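Local coordinates for Glyoxalase/bleomycin resistance protein/dioxygenase (Alicyclobacillus acidocaldarius subsp. acidocaldarius, PDB 3RRI), which belongs to the glyoxalase (vicinal oxygen chelate) superfamily and may act as a metal-dependent dioxygenase, though its substrate is not established, at residues 43-46 with 51-54; 112-117 with 122-127. One frame throughout, in Å; residues are numbered along the deposited sequence.

Contact 1: 43-46 with 51-54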
loop_
_atom_site.group_PDB
_atom_site.type_symbol
_atom_site.label_atom_id
_atom_site.label_comp_id
_atom_site.label_asym_id
_atom_site.label_seq_id
_atom_site.Cartn_x
_atom_site.Cartn_y
_atom_site.Cartn_z
ATOM N N ILE A 43 -20.127 -25.093 1.010
ATOM C CA ILE A 43 -18.958 -24.719 0.194
ATOM C C ILE A 43 -18.562 -23.296 0.535
ATOM O O ILE A 43 -19.412 -22.460 0.856
ATOM C CB ILE A 43 -19.183 -24.846 -1.338
ATOM C CG1 ILE A 43 -20.269 -23.878 -1.823
ATOM C CG2 ILE A 43 -19.513 -26.289 -1.719
ATOM C CD1 ILE A 43 -20.330 -23.803 -3.341
ATOM N N THR A 44 -17.254 -23.040 0.495
ATOM C CA THR A 44 -16.711 -21.718 0.779
ATOM C C THR A 44 -16.049 -21.117 -0.441
ATOM O O THR A 44 -15.435 -21.817 -1.249
ATOM C CB THR A 44 -15.703 -21.744 1.957
ATOM O OG1 THR A 44 -14.435 -22.263 1.533
ATOM C CG2 THR A 44 -16.298 -22.567 3.093
ATOM N N LEU A 45 -16.208 -19.805 -0.577
ATOM C CA LEU A 45 -15.900 -19.134 -1.831
ATOM C C LEU A 45 -15.130 -17.869 -1.558
ATOM O O LEU A 45 -15.393 -17.173 -0.582
ATOM C CB LEU A 45 -17.185 -18.767 -2.523
ATOM C CG LEU A 45 -18.128 -19.885 -2.898
ATOM C CD1 LEU A 45 -19.511 -19.281 -3.239
ATOM C CD2 LEU A 45 -17.591 -20.673 -4.049
ATOM N N ASP A 46 -14.197 -17.553 -2.447
ATOM C CA ASP A 46 -13.548 -16.263 -2.484
ATOM C C ASP A 46 -14.476 -15.457 -3.411
ATOM O O ASP A 46 -14.499 -15.644 -4.649
ATOM C CB ASP A 46 -12.108 -16.388 -2.997
ATOM C CG ASP A 46 -11.475 -15.078 -3.382
ATOM O OD1 ASP A 46 -12.167 -14.036 -3.426
ATOM O OD2 ASP A 46 -10.230 -15.089 -3.640
ATOM N N GLN A 51 -15.266 -13.576 1.917
ATOM C CA GLN A 51 -15.648 -14.968 1.967
ATOM C C GLN A 51 -17.173 -15.120 1.954
ATOM O O GLN A 51 -17.867 -14.527 2.784
ATOM C CB GLN A 51 -15.092 -15.651 3.247
ATOM C CG GLN A 51 -15.395 -17.135 3.245
ATOM C CD GLN A 51 -15.249 -17.801 4.617
ATOM O OE1 GLN A 51 -15.693 -17.286 5.639
ATOM N NE2 GLN A 51 -14.673 -18.981 4.604
ATOM N N LEU A 52 -17.688 -15.915 1.006
ATOM C CA LEU A 52 -19.099 -16.300 1.011
ATOM C C LEU A 52 -19.164 -17.799 1.303
ATOM O O LEU A 52 -18.411 -18.572 0.736
ATOM C CB LEU A 52 -19.741 -15.984 -0.358
ATOM C CG LEU A 52 -21.231 -16.253 -0.443
ATOM C CD1 LEU A 52 -22.092 -15.344 0.466
ATOM C CD2 LEU A 52 -21.660 -16.101 -1.950
ATOM N N VAL A 53 -20.062 -18.206 2.194
ATOM C CA VAL A 53 -20.238 -19.605 2.519
ATOM C C VAL A 53 -21.701 -19.931 2.254
ATOM O O VAL A 53 -22.611 -19.301 2.817
ATOM C CB VAL A 53 -19.902 -19.938 3.988
ATOM C CG1 VAL A 53 -20.148 -21.400 4.232
ATOM C CG2 VAL A 53 -18.433 -19.544 4.405
ATOM N N CYS A 54 -21.890 -20.921 1.379
ATOM C CA CYS A 54 -23.199 -21.429 1.042
ATOM C C CYS A 54 -23.428 -22.689 1.864
ATOM O O CYS A 54 -22.716 -23.711 1.703
ATOM C CB CYS A 54 -23.241 -21.779 -0.425
ATOM S SG CYS A 54 -23.119 -20.380 -1.587
#

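Contact 2: 112-117 with 122-127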
loop_
_atom_site.group_PDB
_atom_site.type_symbol
_atom_site.label_atom_id
_atom_site.label_comp_id
_atom_site.label_asym_id
_atom_site.label_seq_id
_atom_site.Cartn_x
_atom_site.Cartn_y
_atom_site.Cartn_z
ATOM N N THR A 112 -26.990 0.484 -9.798
ATOM C CA THR A 112 -27.226 -0.764 -9.095
ATOM C C THR A 112 -27.771 -1.811 -10.073
ATOM O O THR A 112 -28.488 -1.459 -11.025
ATOM C CB THR A 112 -28.264 -0.536 -7.986
ATOM O OG1 THR A 112 -28.538 -1.749 -7.304
ATOM C CG2 THR A 112 -29.559 -0.059 -8.599
ATOM N N PHE A 113 -27.420 -3.075 -9.888
ATOM C CA PHE A 113 -28.180 -4.181 -10.472
ATOM C C PHE A 113 -28.223 -5.317 -9.461
ATOM O O PHE A 113 -27.349 -5.387 -8.591
ATOM C CB PHE A 113 -27.636 -4.653 -11.825
ATOM C CG PHE A 113 -26.209 -5.133 -11.800
ATOM C CD1 PHE A 113 -25.903 -6.480 -11.659
ATOM C CD2 PHE A 113 -25.155 -4.245 -11.976
ATOM C CE1 PHE A 113 -24.601 -6.914 -11.714
ATOM C CE2 PHE A 113 -23.846 -4.695 -11.982
ATOM C CZ PHE A 113 -23.587 -6.025 -11.852
ATOM N N PHE A 114 -29.273 -6.122 -9.517
ATOM C CA PHE A 114 -29.432 -7.271 -8.630
ATOM C C PHE A 114 -29.426 -8.558 -9.434
ATOM O O PHE A 114 -30.202 -8.696 -10.396
ATOM C CB PHE A 114 -30.766 -7.228 -7.915
ATOM C CG PHE A 114 -30.872 -6.233 -6.799
ATOM C CD1 PHE A 114 -30.932 -6.679 -5.483
ATOM C CD2 PHE A 114 -30.978 -4.888 -7.036
ATOM C CE1 PHE A 114 -31.079 -5.782 -4.427
ATOM C CE2 PHE A 114 -31.091 -3.980 -5.981
ATOM C CZ PHE A 114 -31.154 -4.438 -4.669
ATOM N N LEU A 115 -28.597 -9.508 -9.035
ATOM C CA LEU A 115 -28.632 -10.880 -9.518
ATOM C C LEU A 115 -29.387 -11.732 -8.497
ATOM O O LEU A 115 -29.643 -11.279 -7.373
ATOM C CB LEU A 115 -27.228 -11.436 -9.713
ATOM C CG LEU A 115 -26.270 -10.608 -10.549
ATOM C CD1 LEU A 115 -24.962 -11.275 -10.669
ATOM C CD2 LEU A 115 -26.894 -10.342 -11.965
ATOM N N ILE A 116 -29.787 -12.936 -8.901
ATOM C CA ILE A 116 -30.522 -13.839 -7.999
ATOM C C ILE A 116 -29.970 -15.224 -8.150
ATOM O O ILE A 116 -29.811 -15.740 -9.257
ATOM C CB ILE A 116 -32.071 -13.746 -8.225
ATOM C CG1 ILE A 116 -32.852 -14.613 -7.222
ATOM C CG2 ILE A 116 -32.439 -14.066 -9.703
ATOM C CD1 ILE A 116 -34.365 -14.408 -7.240
ATOM N N ASP A 117 -29.554 -15.812 -7.022
ATOM C CA ASP A 117 -28.990 -17.146 -7.031
ATOM C C ASP A 117 -30.107 -18.232 -7.015
ATOM O O ASP A 117 -31.291 -17.900 -6.902
ATOM C CB ASP A 117 -27.871 -17.308 -5.961
ATOM C CG ASP A 117 -28.344 -17.733 -4.590
ATOM O OD1 ASP A 117 -29.536 -17.976 -4.396
ATOM O OD2 ASP A 117 -27.441 -17.859 -3.683
ATOM N N LEU A 122 -30.463 -12.648 -2.954
ATOM C CA LEU A 122 -30.309 -11.465 -3.809
ATOM C C LEU A 122 -28.905 -10.850 -3.651
ATOM O O LEU A 122 -28.497 -10.505 -2.529
ATOM C CB LEU A 122 -31.368 -10.426 -3.507
ATOM C CG LEU A 122 -32.837 -10.777 -3.834
ATOM C CD1 LEU A 122 -33.732 -9.629 -3.426
ATOM C CD2 LEU A 122 -33.064 -11.162 -5.328
ATOM N N LEU A 123 -28.197 -10.723 -4.777
ATOM C CA LEU A 123 -26.892 -10.102 -4.868
ATOM C C LEU A 123 -27.087 -8.728 -5.457
ATOM O O LEU A 123 -27.613 -8.618 -6.572
ATOM C CB LEU A 123 -25.982 -10.892 -5.777
ATOM C CG LEU A 123 -25.481 -12.257 -5.275
ATOM C CD1 LEU A 123 -26.612 -13.235 -5.239
ATOM C CD2 LEU A 123 -24.325 -12.745 -6.137
ATOM N N GLU A 124 -26.653 -7.696 -4.752
ATOM C CA GLU A 124 -26.690 -6.343 -5.297
ATOM C C GLU A 124 -25.284 -5.805 -5.491
ATOM O O GLU A 124 -24.440 -5.898 -4.592
ATOM C CB GLU A 124 -27.465 -5.386 -4.411
ATOM C CG GLU A 124 -27.569 -3.990 -5.045
ATOM C CD GLU A 124 -28.122 -2.898 -4.142
ATOM O OE1 GLU A 124 -28.067 -3.038 -2.893
ATOM O OE2 GLU A 124 -28.618 -1.875 -4.702
ATOM N N PHE A 125 -25.003 -5.245 -6.665
ATOM C CA PHE A 125 -23.737 -4.601 -6.947
ATOM C C PHE A 125 -23.987 -3.148 -7.198
ATOM O O PHE A 125 -24.998 -2.821 -7.828
ATOM C CB PHE A 125 -23.016 -5.281 -8.109
ATOM C CG PHE A 125 -22.729 -6.716 -7.831
ATOM C CD1 PHE A 125 -21.596 -7.053 -7.075
ATOM C CD2 PHE A 125 -23.585 -7.713 -8.209
ATOM C CE1 PHE A 125 -21.326 -8.376 -6.749
ATOM C CE2 PHE A 125 -23.302 -9.037 -7.887
ATOM C CZ PHE A 125 -22.175 -9.362 -7.138
ATOM N N LYS A 126 -23.118 -2.287 -6.682
ATOM C CA LYS A 126 -23.345 -0.858 -6.700
ATOM C C LYS A 126 -22.094 -0.091 -7.136
ATOM O O LYS A 126 -20.978 -0.551 -6.980
ATOM C CB LYS A 126 -23.736 -0.333 -5.301
ATOM C CG LYS A 126 -25.001 -0.896 -4.711
ATOM C CD LYS A 126 -25.477 -0.094 -3.479
ATOM C CE LYS A 126 -24.761 -0.611 -2.199
ATOM N NZ LYS A 126 -25.396 -0.029 -0.941
ATOM N N TYR A 127 -22.319 1.092 -7.686
ATOM C CA TYR A 127 -21.291 2.067 -7.917
ATOM C C TYR A 127 -21.822 3.446 -7.542
ATOM O O TYR A 127 -22.845 3.881 -8.097
ATOM C CB TYR A 127 -20.860 2.061 -9.399
ATOM C CG TYR A 127 -20.014 3.231 -9.757
ATOM C CD1 TYR A 127 -18.672 3.252 -9.443
ATOM C CD2 TYR A 127 -20.567 4.372 -10.378
ATOM C CE1 TYR A 127 -17.886 4.302 -9.742
ATOM C CE2 TYR A 127 -19.770 5.451 -10.664
ATOM C CZ TYR A 127 -18.433 5.423 -10.329
ATOM O OH TYR A 127 -17.607 6.494 -10.611
#

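Contact 1: 43-46 with 51-54
L45 has CG anti to its carbonyl carbon (chi1 -60°), while L52 across from it has CG anti to the backbone N (chi1 -176°). The two side chains then lie side by side on one face of the sheet, and L45 CD1 meets L52 CD2 at 4.0 Å. The same CD1 also reaches C54 SG, 4.1 Å away. I43 extends this apolar row, with I43 CG1 at 3.9 Å from C54 CB. Y27 of helix 20-30 packs on L45, L52 and C54.

T44 and V53 point the same way from the other face. Their CG2 methyls touch at 3.9 Å. Beside them, the amide of Q51 comes up to T44, with Q51 NE2 at 4.0 Å from T44 CB. Its polar atoms bond to a second subunit: OE1 to K126 NZ and NE2 to Y135 O. T44 OG1 bonds to that Y135 O of the second subunit and to R37 N of its own chain.

Four backbone bonds join the antiparallel strands. The shortest is L45 N to L52 O, 2.8 Å.

The chemistry differs by face. The face of I43, L45, L52 and C54 is apolar, and the last three meet helix 20-30, whereas T44 and Q51 give the opposite face polar groups that join subunits.

Contact 2: 112-117 with 122-127
E124 OE2 accepts the hydroxyl of T112, with T112 OG1 at 2.6 Å. The bond uses the anti lone pair of OE2, away from OE1. T112 OG1 reaches it by standing anti to the backbone N (chi1 179°). The extended chain of E124 runs over one face of the F114 ring. E124 CG sits 3.8 Å from the ring centroid in a CH-pi contact. Carboxylate and ring planes differ by 22°. The glutamate is thus held at its oxygen and along its methylene chain. H70 of strand 70-74 packs on E124 and meets the F114 ring edge-to-face.

L122 CB lies at the edge of F114. Farther along, L122 CD2 rests beside I116 CG1 at 3.9 Å.

The other face of the sheet is apolar. F125 CB lies over the F113 ring, 4.2 Å from its centroid. The two rings are oblique, with planes at 35°, and F113 CE1 meets F125 CD2 at 3.7 Å. L115 CD1 touches F125 CE2, and L115 CB faces L123 CB. Helix 78-90 covers this face: F81 and Y85 meet F113 edge-to-face, L84 packs on F125 and A88 on L115.

Four backbone bonds tie the strands, two between F113 and F125 and two between L115 and L123. D117 follows the first strand. Its OD2 bonds to Y27 OH, and its OD1 accepts S119 N and N121 N in the turn.

This is an antiparallel beta hairpin with one face against a helix, as in the beta-alpha-beta-beta-beta modules of the vicinal oxygen chelate fold.

How the contacts relate
Contact 1 comes first along the chain and closes before contact 2 opens. Each is a hairpin of neighbouring antiparallel strands, but they belong to different sheets. Contact 1 lies in the mixed sheet of strands 10-17, 50-56, 42-47 and 34-39. Contact 2 lies in the sheet that holds strands 70-74, 110-116 and 122-128. Their centres are about 17 Å apart, and their nearest atoms, about 5 Å apart, do not touch. Y27 of helix 20-30 links them, reaching both contact 1 and D117 of contact 2. Across the subunit interface the two hairpins meet through the Q51 to K126 bond; K126 NZ also bonds Y128 OH of its own chain.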